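Local coordinates for elongation factor G (Thermus thermophilus, PDB 2DY1), which binds GTP with a magnesium ion and, as a translation elongation factor of the EF-G family, is probably a GTPase that acts in ribosomal translocation, at residues W119-A122 and E123-G126; V361-G365 and E366-S370; A436-R439 and L440-Y443; T393-A396 and R397-E400. All coordinates share one frame; numbering follows the deposited sequence.

Contact 1. Residues W119-A122 and E123-G126; sequences WTVA and ERLG
Trp-119 and Glu-123 face each other across one turn of helix 113-124, close to its C-terminal end, in the beta-alpha-beta unit formed with strands 100-106 and 129-134 of the GTP-binding, P-loop-type domain. The backbone bonds come first. Glu-123 N donates to Trp-119 O at 2.9 Å, and Arg-124 N donates to Thr-120 O at the same length with an N-H...O angle of 162°. Leu-125 N still reaches Val-121 O, but its second bond, to Ala-122 O, is weak. Gly-126 then turns to positive phi (77°) and closes a Schellman motif, its N bonded to Glu-123 O.

The polar side chains meet through solvent. Trp-119 NE1 and Glu-123 OE2 are 3.9 Å apart, and one water spans the gap, accepting from Trp-119 NE1 at 3.0 Å and donating to Glu-123 OE2 at 3.3 Å. That same OE2 forms a salt bridge with Arg-129 on strand 129-134, whose cation also lies against the indole, so a single arginine serves both residues.

Apolar contacts occupy other sides of the helix. Val-121 and Leu-125 run side by side, both touching Leu-95 of helix 88-97, while Ala-122 turns to Ala-101 on strand 100-106. With CG1 of Val-121 anti to the backbone N (chi1 174°), this methyl lies 4.0 Å from Leu-125 CD1. Arg-124 bends at chi3 and brings its guanidinium back beside Thr-120, at an oblique angle, where NH1 lies 3.8 Å from the methyl carbon CG2.

Contact 2. Residues V361-G365 and E366-S370; sequences VLWQG and EKPES
Strand 361-363, an outermost strand of the four-stranded antiparallel sheet in the domain 2 region of EF-G, leads here into a turn that folds the chain back over its own tryptophan. Trp-363 offers one indole face to the returning residues Lys-367 and Pro-368. Lys-367 CG sits over the six-membered ring in a CH-pi contact, 3.4 Å from the centroid and 15° off the ring normal. The next carbon packs closely too, with Lys-367 CD 3.2 Å from Trp-363 CH2. Pro-368 CD lies above the same face, 3.8 Å from Trp-363 CG, so the lysine stem and the proline CD share this one face, the proline offset toward the rim near CG and CD2.

The torsions account for this overlap. Trp-363 CG stands between its backbone N and carbonyl carbon (chi1 66°), while the lysine chain runs extended across the indole before bending at chi3. Its NZ leaves the ring to form a salt bridge with Glu-319.

At the turn itself, Gly-365 takes positive phi. A water bridges the two limbs, within donor range of Gln-364 O at 2.9 Å and of Glu-366 O at 2.8 Å. Farther from the turn, Val-361 and Pro-368 both rest on Leu-285 of strand 285-294 and reach toward each other, Val-361 CG1 3.6 Å from Pro-368 CG.

Contact 3. Residues A436-R439 and L440-Y443; sequences AKER and LQDY
Arg-439 packs against Asp-442 and Tyr-443 at the C-terminal end of helix 430-442, in domain III of EF-G. This is the dense part of the contact. Arg-439 NH1 donates to Asp-442 OD2 at 3.1 Å in a salt bridge with an N-H...O angle of 161°. The oxygen lies near the guanidinium plane but is approached on its anti side, and the two flat groups are almost perpendicular, at 85°. With CG anti to the backbone N (chi1 -167°), Arg-439 CG comes 3.8 Å from Tyr-443 CE2; the bend at chi2 then carries NE and the guanidinium beside the phenol and Asp-442. Tyr-443 crosses the guanidinium obliquely, and Arg-439 O sits over a face of the phenol ring, offset toward the rim, 3.5 Å from Tyr-443 CG. That carbonyl also accepts from Tyr-443 N at 3.1 Å, which ties the ring to the last turn.

Gln-441 and Lys-437 form the looser side. Gln-441 is exposed, and its OE1 comes no nearer to the side chain of Glu-438 than 4.4 Å, measured to CB. Lys-437 extends away, with a long, weak ion pair to Glu-448. Glu-438 itself is held against helix 53-57, its OE2 bonded to His-58.

On the packed flank Arg-439 has further salt bridges, through NH2 to Asp-294 and through NE to Glu-408, while Tyr-443 OH bonds to Val-293 O. Because Asp-294 belongs to strand 285-294, the cluster joins this helix to the domain 2 sheet as well as to helix 392-408. Three carboxylates around one buried guanidinium probably hold the arginine charged and fix its rotation.

Contact 4. Residues T393-A396 and R397-E400; sequences TDEA and RLGE
Thr-393 and Arg-397 lie side by side on helix 392-408, pointing the same way, one turn apart. The threonine methyl does the touching: CG2 sits 3.5 Å from Arg-397 NE and 3.6 Å from Arg-397 CZ, over one face of the guanidinium and offset toward its rim. Two torsions produce the overlap. The methyl is anti to the threonine N, and the arginine leaves beside its own N (chi1 -65°) before running fully extended to NE. Its stem passes the threonine carbonyl on the way, with Arg-397 CG 3.4 Å from Thr-393 O. At the far end NH1 bonds to Gly-444 O, just beyond helix 430-442, which helps to hold the guanidinium in this orientation.

Leu-398 turns to a different side and packs, like Arg-397, on Val-445. Asp-394 points away from the second segment; its OD1 accepts from Glu-446 N and its OD2 from Gly-391 N, at the start of the helix.

The backbone between these side chains is irregular. Arg-397 N donates to Thr-393 O at 3.2 Å with an angle of only 136° and has a weak second bond, to Asp-394 O; the bonds from Leu-398 N to Asp-394 O and to Glu-395 O are both weak. Phi of Arg-397, -99°, fits this distortion. Two waters fill in: one accepts from Gly-399 N and donates to Glu-395 O, each at 2.8 Å, and the other links Glu-400 N to Ala-396 O. Such water-mediated i to i+4 links mark a locally opened helix turn, here in a domain III helix packed against the segment joining helix 430-442 to strand 447-450.

Chain order is contact 1, contact 2, contact 4, contact 3, spread over three regions. Contact 1 ends a helix of the GTP-binding domain, and contact 2 comprises the edge strand 361-363 of the domain 2 sheet and the turn after it; their centres are about 23 Å apart. Contacts 3 and 4 share domain III, on helices 430-442 and 392-408, with centres about 12 Å and nearest atoms about 5 Å apart. Contact 1 lies about 32 Å from contact 3 and about 40 Å from contact 4, centre to centre. Contact 3, whose neighbours include helix 53-57 and strand 285-294, thus connects domain III to both preceding regions, whereas contact 4's named partners lie within domain III.

Contact 1. Residues W119-A122 and E123-G126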
loop_
_atom_site.group_PDB
_atom_site.type_symbol
_atom_site.label_atom_id
_atom_site.label_comp_id
_atom_site.label_asym_id
_atom_site.label_seq_id
_atom_site.Cartn_x
_atom_site.Cartn_y
_atom_site.Cartn_z
ATOM N N TRP A 119 10.276 7.551 -3.692
ATOM C CA TRP A 119 10.792 8.371 -4.789
ATOM C C TRP A 119 10.014 8.111 -6.083
ATOM O O TRP A 119 9.626 9.040 -6.791
ATOM C CB TRP A 119 12.271 8.049 -5.008
ATOM C CG TRP A 119 12.975 8.996 -5.938
ATOM C CD1 TRP A 119 13.123 8.874 -7.294
ATOM C CD2 TRP A 119 13.628 10.204 -5.569
ATOM N NE1 TRP A 119 13.834 9.941 -7.787
ATOM C CE2 TRP A 119 14.156 10.775 -6.749
ATOM C CE3 TRP A 119 13.826 10.863 -4.350
ATOM C CZ2 TRP A 119 14.867 11.980 -6.742
ATOM C CZ3 TRP A 119 14.531 12.060 -4.339
ATOM C CH2 TRP A 119 15.043 12.607 -5.534
ATOM N N THR A 120 9.778 6.836 -6.374
ATOM C CA THR A 120 9.063 6.440 -7.583
ATOM C C THR A 120 7.616 6.935 -7.582
ATOM O O THR A 120 7.120 7.414 -8.600
ATOM C CB THR A 120 9.075 4.906 -7.737
ATOM O OG1 THR A 120 10.421 4.465 -7.934
ATOM C CG2 THR A 120 8.234 4.481 -8.932
ATOM N N VAL A 121 6.944 6.804 -6.444
ATOM C CA VAL A 121 5.557 7.269 -6.349
ATOM C C VAL A 121 5.537 8.778 -6.572
ATOM O O VAL A 121 4.696 9.300 -7.322
ATOM C CB VAL A 121 4.958 6.932 -4.971
ATOM C CG1 VAL A 121 3.557 7.559 -4.824
ATOM C CG2 VAL A 121 4.882 5.416 -4.829
ATOM N N ALA A 122 6.483 9.486 -5.950
ATOM C CA ALA A 122 6.537 10.929 -6.111
ATOM C C ALA A 122 6.736 11.284 -7.582
ATOM O O ALA A 122 6.100 12.202 -8.098
ATOM C CB ALA A 122 7.685 11.522 -5.265
ATOM N N GLU A 123 7.634 10.557 -8.242
ATOM C CA GLU A 123 7.922 10.792 -9.657
ATOM C C GLU A 123 6.667 10.603 -10.511
ATOM O O GLU A 123 6.356 11.455 -11.361
ATOM C CB GLU A 123 9.046 9.849 -10.109
ATOM C CG GLU A 123 9.848 10.342 -11.306
ATOM C CD GLU A 123 11.225 9.697 -11.382
ATOM O OE1 GLU A 123 11.296 8.451 -11.482
ATOM O OE2 GLU A 123 12.236 10.433 -11.329
ATOM N N ARG A 124 5.929 9.518 -10.275
ATOM C CA ARG A 124 4.715 9.240 -11.045
ATOM C C ARG A 124 3.646 10.299 -10.823
ATOM O O ARG A 124 2.840 10.559 -11.706
ATOM C CB ARG A 124 4.158 7.846 -10.721
ATOM C CG ARG A 124 5.075 6.698 -11.153
ATOM C CD ARG A 124 4.305 5.390 -11.330
ATOM N NE ARG A 124 3.651 4.948 -10.101
ATOM C CZ ARG A 124 3.951 3.826 -9.451
ATOM N NH1 ARG A 124 4.899 3.022 -9.911
ATOM N NH2 ARG A 124 3.298 3.503 -8.340
ATOM N N LEU A 125 3.637 10.908 -9.640
ATOM C CA LEU A 125 2.681 11.975 -9.337
ATOM C C LEU A 125 3.153 13.308 -9.903
ATOM O O LEU A 125 2.426 14.296 -9.849
ATOM C CB LEU A 125 2.488 12.115 -7.820
ATOM C CG LEU A 125 1.595 11.038 -7.202
ATOM C CD1 LEU A 125 1.785 11.045 -5.701
ATOM C CD2 LEU A 125 0.121 11.292 -7.535
ATOM N N GLY A 126 4.378 13.331 -10.428
ATOM C CA GLY A 126 4.925 14.552 -11.001
ATOM C C GLY A 126 5.394 15.540 -9.956
ATOM O O GLY A 126 5.438 16.750 -10.195
HETATM O O HOH W 1 15.344 10.317 -10.375
#

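Contact 2. Residues V361-G365 and E366-S370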
loop_
_atom_site.group_PDB
_atom_site.type_symbol
_atom_site.label_atom_id
_atom_site.label_comp_id
_atom_site.label_asym_id
_atom_site.label_seq_id
_atom_site.Cartn_x
_atom_site.Cartn_y
_atom_site.Cartn_z
ATOM N N VAL A 361 -13.430 13.363 -3.720
ATOM C CA VAL A 361 -13.056 14.674 -4.238
ATOM C C VAL A 361 -14.144 15.678 -3.859
ATOM O O VAL A 361 -15.339 15.343 -3.823
ATOM C CB VAL A 361 -12.903 14.602 -5.771
ATOM C CG1 VAL A 361 -12.421 15.957 -6.321
ATOM C CG2 VAL A 361 -11.900 13.486 -6.135
ATOM N N LEU A 362 -13.730 16.895 -3.517
ATOM C CA LEU A 362 -14.671 17.943 -3.136
ATOM C C LEU A 362 -14.367 19.164 -3.989
ATOM O O LEU A 362 -13.213 19.448 -4.299
ATOM C CB LEU A 362 -14.509 18.281 -1.653
ATOM C CG LEU A 362 -14.548 17.041 -0.757
ATOM C CD1 LEU A 362 -13.834 17.331 0.554
ATOM C CD2 LEU A 362 -15.962 16.622 -0.535
ATOM N N TRP A 363 -15.400 19.911 -4.358
ATOM C CA TRP A 363 -15.148 21.047 -5.221
ATOM C C TRP A 363 -16.267 22.070 -5.168
ATOM O O TRP A 363 -17.307 21.843 -4.569
ATOM C CB TRP A 363 -15.059 20.556 -6.682
ATOM C CG TRP A 363 -16.386 20.002 -7.225
ATOM C CD1 TRP A 363 -17.360 20.698 -7.903
ATOM C CD2 TRP A 363 -16.890 18.664 -7.078
ATOM N NE1 TRP A 363 -18.434 19.877 -8.179
ATOM C CE2 TRP A 363 -18.172 18.623 -7.688
ATOM C CE3 TRP A 363 -16.384 17.497 -6.492
ATOM C CZ2 TRP A 363 -18.952 17.458 -7.727
ATOM C CZ3 TRP A 363 -17.165 16.329 -6.532
ATOM C CH2 TRP A 363 -18.432 16.323 -7.146
ATOM N N GLN A 364 -16.016 23.192 -5.838
ATOM C CA GLN A 364 -17.047 24.200 -6.059
ATOM C C GLN A 364 -16.982 24.419 -7.571
ATOM O O GLN A 364 -15.936 24.220 -8.190
ATOM C CB GLN A 364 -16.776 25.502 -5.309
ATOM C CG GLN A 364 -17.149 25.395 -3.859
ATOM C CD GLN A 364 -17.046 26.717 -3.143
ATOM O OE1 GLN A 364 -16.674 27.731 -3.742
ATOM N NE2 GLN A 364 -17.372 26.719 -1.859
ATOM N N GLY A 365 -18.107 24.772 -8.174
ATOM C CA GLY A 365 -18.108 24.990 -9.611
ATOM C C GLY A 365 -18.163 23.683 -10.383
ATOM O O GLY A 365 -18.764 22.699 -9.929
ATOM N N GLU A 366 -17.527 23.673 -11.550
ATOM C CA GLU A 366 -17.513 22.497 -12.420
ATOM C C GLU A 366 -16.734 21.352 -11.769
ATOM O O GLU A 366 -15.618 21.544 -11.304
ATOM C CB GLU A 366 -16.879 22.865 -13.772
ATOM C CG GLU A 366 -16.872 21.757 -14.798
ATOM C CD GLU A 366 -18.243 21.412 -15.338
ATOM O OE1 GLU A 366 -18.482 20.221 -15.636
ATOM O OE2 GLU A 366 -19.074 22.326 -15.481
ATOM N N LYS A 367 -17.330 20.163 -11.749
ATOM C CA LYS A 367 -16.671 19.004 -11.148
ATOM C C LYS A 367 -15.396 18.653 -11.900
ATOM O O LYS A 367 -15.335 18.762 -13.126
ATOM C CB LYS A 367 -17.611 17.791 -11.139
ATOM C CG LYS A 367 -17.070 16.619 -10.323
ATOM C CD LYS A 367 -18.044 15.449 -10.245
ATOM C CE LYS A 367 -18.027 14.636 -11.502
ATOM N NZ LYS A 367 -18.904 13.453 -11.365
ATOM N N PRO A 368 -14.339 18.249 -11.173
ATOM C CA PRO A 368 -13.095 17.890 -11.854
ATOM C C PRO A 368 -13.191 16.539 -12.549
ATOM O O PRO A 368 -13.981 15.677 -12.154
ATOM C CB PRO A 368 -12.072 17.838 -10.717
ATOM C CG PRO A 368 -12.902 17.400 -9.555
ATOM C CD PRO A 368 -14.139 18.275 -9.712
ATOM N N GLU A 369 -12.385 16.385 -13.595
ATOM C CA GLU A 369 -12.286 15.127 -14.330
ATOM C C GLU A 369 -11.029 14.463 -13.766
ATOM O O GLU A 369 -10.290 15.096 -13.011
ATOM C CB GLU A 369 -12.174 15.409 -15.831
ATOM C CG GLU A 369 -13.479 16.019 -16.352
ATOM C CD GLU A 369 -13.502 16.277 -17.857
ATOM O OE1 GLU A 369 -12.479 16.079 -18.544
ATOM O OE2 GLU A 369 -14.570 16.691 -18.334
ATOM N N SER A 370 -10.768 13.208 -14.122
ATOM C CA SER A 370 -9.626 12.497 -13.552
ATOM C C SER A 370 -8.252 13.132 -13.702
ATOM O O SER A 370 -7.425 12.993 -12.809
ATOM C CB SER A 370 -9.578 11.055 -14.081
ATOM O OG SER A 370 -9.229 11.013 -15.454
HETATM O O HOH W 2 -14.207 23.747 -10.433
#

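Contact 3. Residues A436-R439 and L440-Y443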
loop_
_atom_site.group_PDB
_atom_site.type_symbol
_atom_site.label_atom_id
_atom_site.label_comp_id
_atom_site.label_asym_id
_atom_site.label_seq_id
_atom_site.Cartn_x
_atom_site.Cartn_y
_atom_site.Cartn_z
ATOM N N ALA A 436 -3.456 -4.174 12.350
ATOM C CA ALA A 436 -4.918 -4.231 12.158
ATOM C C ALA A 436 -5.542 -4.996 13.333
ATOM O O ALA A 436 -6.599 -4.623 13.838
ATOM C CB ALA A 436 -5.262 -4.931 10.838
ATOM N N LYS A 437 -4.896 -6.080 13.742
ATOM C CA LYS A 437 -5.399 -6.857 14.874
ATOM C C LYS A 437 -5.432 -5.966 16.110
ATOM O O LYS A 437 -6.387 -5.986 16.893
ATOM C CB LYS A 437 -4.485 -8.061 15.117
ATOM C CG LYS A 437 -4.870 -8.885 16.335
ATOM C CD LYS A 437 -4.007 -10.140 16.434
ATOM C CE LYS A 437 -4.431 -10.941 17.676
ATOM N NZ LYS A 437 -3.456 -12.033 17.953
ATOM N N GLU A 438 -4.361 -5.204 16.298
ATOM C CA GLU A 438 -4.262 -4.286 17.424
ATOM C C GLU A 438 -5.318 -3.203 17.347
ATOM O O GLU A 438 -5.872 -2.812 18.367
ATOM C CB GLU A 438 -2.864 -3.643 17.460
ATOM C CG GLU A 438 -1.782 -4.668 17.785
ATOM C CD GLU A 438 -0.373 -4.185 17.460
ATOM O OE1 GLU A 438 -0.130 -2.961 17.445
ATOM O OE2 GLU A 438 0.506 -5.050 17.244
ATOM N N ARG A 439 -5.586 -2.702 16.136
ATOM C CA ARG A 439 -6.571 -1.651 16.015
ATOM C C ARG A 439 -7.969 -2.157 16.378
ATOM O O ARG A 439 -8.724 -1.427 17.024
ATOM C CB ARG A 439 -6.531 -1.040 14.597
ATOM C CG ARG A 439 -7.313 0.261 14.506
ATOM C CD ARG A 439 -6.761 1.295 15.465
ATOM N NE ARG A 439 -7.166 2.659 15.100
ATOM C CZ ARG A 439 -6.950 3.711 15.877
ATOM N NH1 ARG A 439 -6.347 3.558 17.062
ATOM N NH2 ARG A 439 -7.303 4.931 15.470
ATOM N N LEU A 440 -8.301 -3.384 15.972
ATOM C CA LEU A 440 -9.594 -3.978 16.310
ATOM C C LEU A 440 -9.669 -4.058 17.848
ATOM O O LEU A 440 -10.722 -3.805 18.445
ATOM C CB LEU A 440 -9.712 -5.364 15.663
ATOM C CG LEU A 440 -9.881 -5.275 14.138
ATOM C CD1 LEU A 440 -9.751 -6.636 13.469
ATOM C CD2 LEU A 440 -11.273 -4.679 13.846
ATOM N N GLN A 441 -8.546 -4.386 18.486
ATOM C CA GLN A 441 -8.500 -4.441 19.962
ATOM C C GLN A 441 -8.785 -3.040 20.552
ATOM O O GLN A 441 -9.440 -2.912 21.584
ATOM C CB GLN A 441 -7.116 -4.959 20.395
ATOM C CG GLN A 441 -6.758 -4.802 21.871
ATOM C CD GLN A 441 -5.305 -5.215 22.140
ATOM O OE1 GLN A 441 -4.360 -4.764 21.449
ATOM N NE2 GLN A 441 -5.118 -6.077 23.125
ATOM N N ASP A 442 -8.292 -1.978 19.910
ATOM C CA ASP A 442 -8.538 -0.625 20.398
ATOM C C ASP A 442 -10.017 -0.328 20.339
ATOM O O ASP A 442 -10.522 0.465 21.136
ATOM C CB ASP A 442 -7.843 0.443 19.546
ATOM C CG ASP A 442 -6.345 0.319 19.543
ATOM O OD1 ASP A 442 -5.785 -0.354 20.430
ATOM O OD2 ASP A 442 -5.710 0.929 18.639
ATOM N N TYR A 443 -10.687 -0.938 19.363
ATOM C CA TYR A 443 -12.125 -0.730 19.171
ATOM C C TYR A 443 -12.945 -1.658 20.068
ATOM O O TYR A 443 -14.177 -1.672 19.989
ATOM C CB TYR A 443 -12.529 -0.963 17.717
ATOM C CG TYR A 443 -11.893 -0.003 16.710
ATOM C CD1 TYR A 443 -11.575 1.300 17.069
ATOM C CD2 TYR A 443 -11.674 -0.403 15.392
ATOM C CE1 TYR A 443 -11.052 2.201 16.123
ATOM C CE2 TYR A 443 -11.155 0.486 14.443
ATOM C CZ TYR A 443 -10.856 1.781 14.820
ATOM O OH TYR A 443 -10.415 2.698 13.877
#

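Contact 4. Residues T393-A396 and R397-E400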
loop_
_atom_site.group_PDB
_atom_site.type_symbol
_atom_site.label_atom_id
_atom_site.label_comp_id
_atom_site.label_asym_id
_atom_site.label_seq_id
_atom_site.Cartn_x
_atom_site.Cartn_y
_atom_site.Cartn_z
ATOM N N THR A 393 -18.760 -11.969 22.810
ATOM C CA THR A 393 -18.780 -10.507 22.802
ATOM C C THR A 393 -18.121 -9.996 21.523
ATOM O O THR A 393 -18.595 -9.055 20.887
ATOM C CB THR A 393 -18.022 -9.936 24.036
ATOM O OG1 THR A 393 -18.779 -10.203 25.225
ATOM C CG2 THR A 393 -17.825 -8.435 23.917
ATOM N N ASP A 394 -17.020 -10.626 21.141
ATOM C CA ASP A 394 -16.320 -10.196 19.933
ATOM C C ASP A 394 -17.116 -10.418 18.648
ATOM O O ASP A 394 -17.117 -9.557 17.769
ATOM C CB ASP A 394 -14.967 -10.899 19.855
ATOM C CG ASP A 394 -14.178 -10.747 21.140
ATOM O OD1 ASP A 394 -13.842 -9.603 21.502
ATOM O OD2 ASP A 394 -13.907 -11.780 21.807
ATOM N N GLU A 395 -17.795 -11.553 18.528
ATOM C CA GLU A 395 -18.569 -11.813 17.320
ATOM C C GLU A 395 -19.668 -10.757 17.148
ATOM O O GLU A 395 -19.915 -10.297 16.041
ATOM C CB GLU A 395 -19.192 -13.215 17.359
ATOM C CG GLU A 395 -20.092 -13.512 16.152
ATOM C CD GLU A 395 -19.325 -13.624 14.838
ATOM O OE1 GLU A 395 -18.625 -14.639 14.637
ATOM O OE2 GLU A 395 -19.419 -12.694 14.005
ATOM N N ALA A 396 -20.295 -10.353 18.247
ATOM C CA ALA A 396 -21.370 -9.363 18.183
ATOM C C ALA A 396 -20.883 -7.969 17.802
ATOM O O ALA A 396 -21.626 -7.172 17.224
ATOM C CB ALA A 396 -22.092 -9.295 19.516
ATOM N N ARG A 397 -19.634 -7.677 18.137
ATOM C CA ARG A 397 -19.046 -6.368 17.874
ATOM C C ARG A 397 -18.173 -6.328 16.623
ATOM O O ARG A 397 -17.793 -5.244 16.170
ATOM C CB ARG A 397 -18.160 -5.944 19.058
ATOM C CG ARG A 397 -18.845 -5.690 20.416
ATOM C CD ARG A 397 -17.770 -5.377 21.473
ATOM N NE ARG A 397 -18.311 -5.106 22.800
ATOM C CZ ARG A 397 -17.572 -4.799 23.866
ATOM N NH1 ARG A 397 -16.252 -4.715 23.770
ATOM N NH2 ARG A 397 -18.151 -4.590 25.043
ATOM N N LEU A 398 -17.867 -7.489 16.061
ATOM C CA LEU A 398 -16.941 -7.549 14.932
ATOM C C LEU A 398 -17.308 -6.754 13.696
ATOM O O LEU A 398 -16.468 -6.022 13.159
ATOM C CB LEU A 398 -16.682 -8.999 14.544
ATOM C CG LEU A 398 -15.627 -9.229 13.460
ATOM C CD1 LEU A 398 -14.278 -8.626 13.880
ATOM C CD2 LEU A 398 -15.518 -10.736 13.216
ATOM N N GLY A 399 -18.549 -6.889 13.245
ATOM C CA GLY A 399 -18.946 -6.167 12.044
ATOM C C GLY A 399 -18.672 -4.677 12.103
ATOM O O GLY A 399 -18.096 -4.114 11.169
ATOM N N GLU A 400 -19.085 -4.022 13.188
ATOM C CA GLU A 400 -18.890 -2.591 13.298
ATOM C C GLU A 400 -17.420 -2.216 13.456
ATOM O O GLU A 400 -16.966 -1.196 12.931
ATOM C CB GLU A 400 -19.721 -2.037 14.464
ATOM C CG GLU A 400 -19.434 -0.593 14.830
ATOM C CD GLU A 400 -19.695 0.399 13.704
ATOM O OE1 GLU A 400 -19.244 1.559 13.833
ATOM O OE2 GLU A 400 -20.343 0.034 12.702
HETATM O O HOH W 3 -20.795 -8.279 14.291
HETATM O O HOH W 4 -21.145 -5.298 14.897
#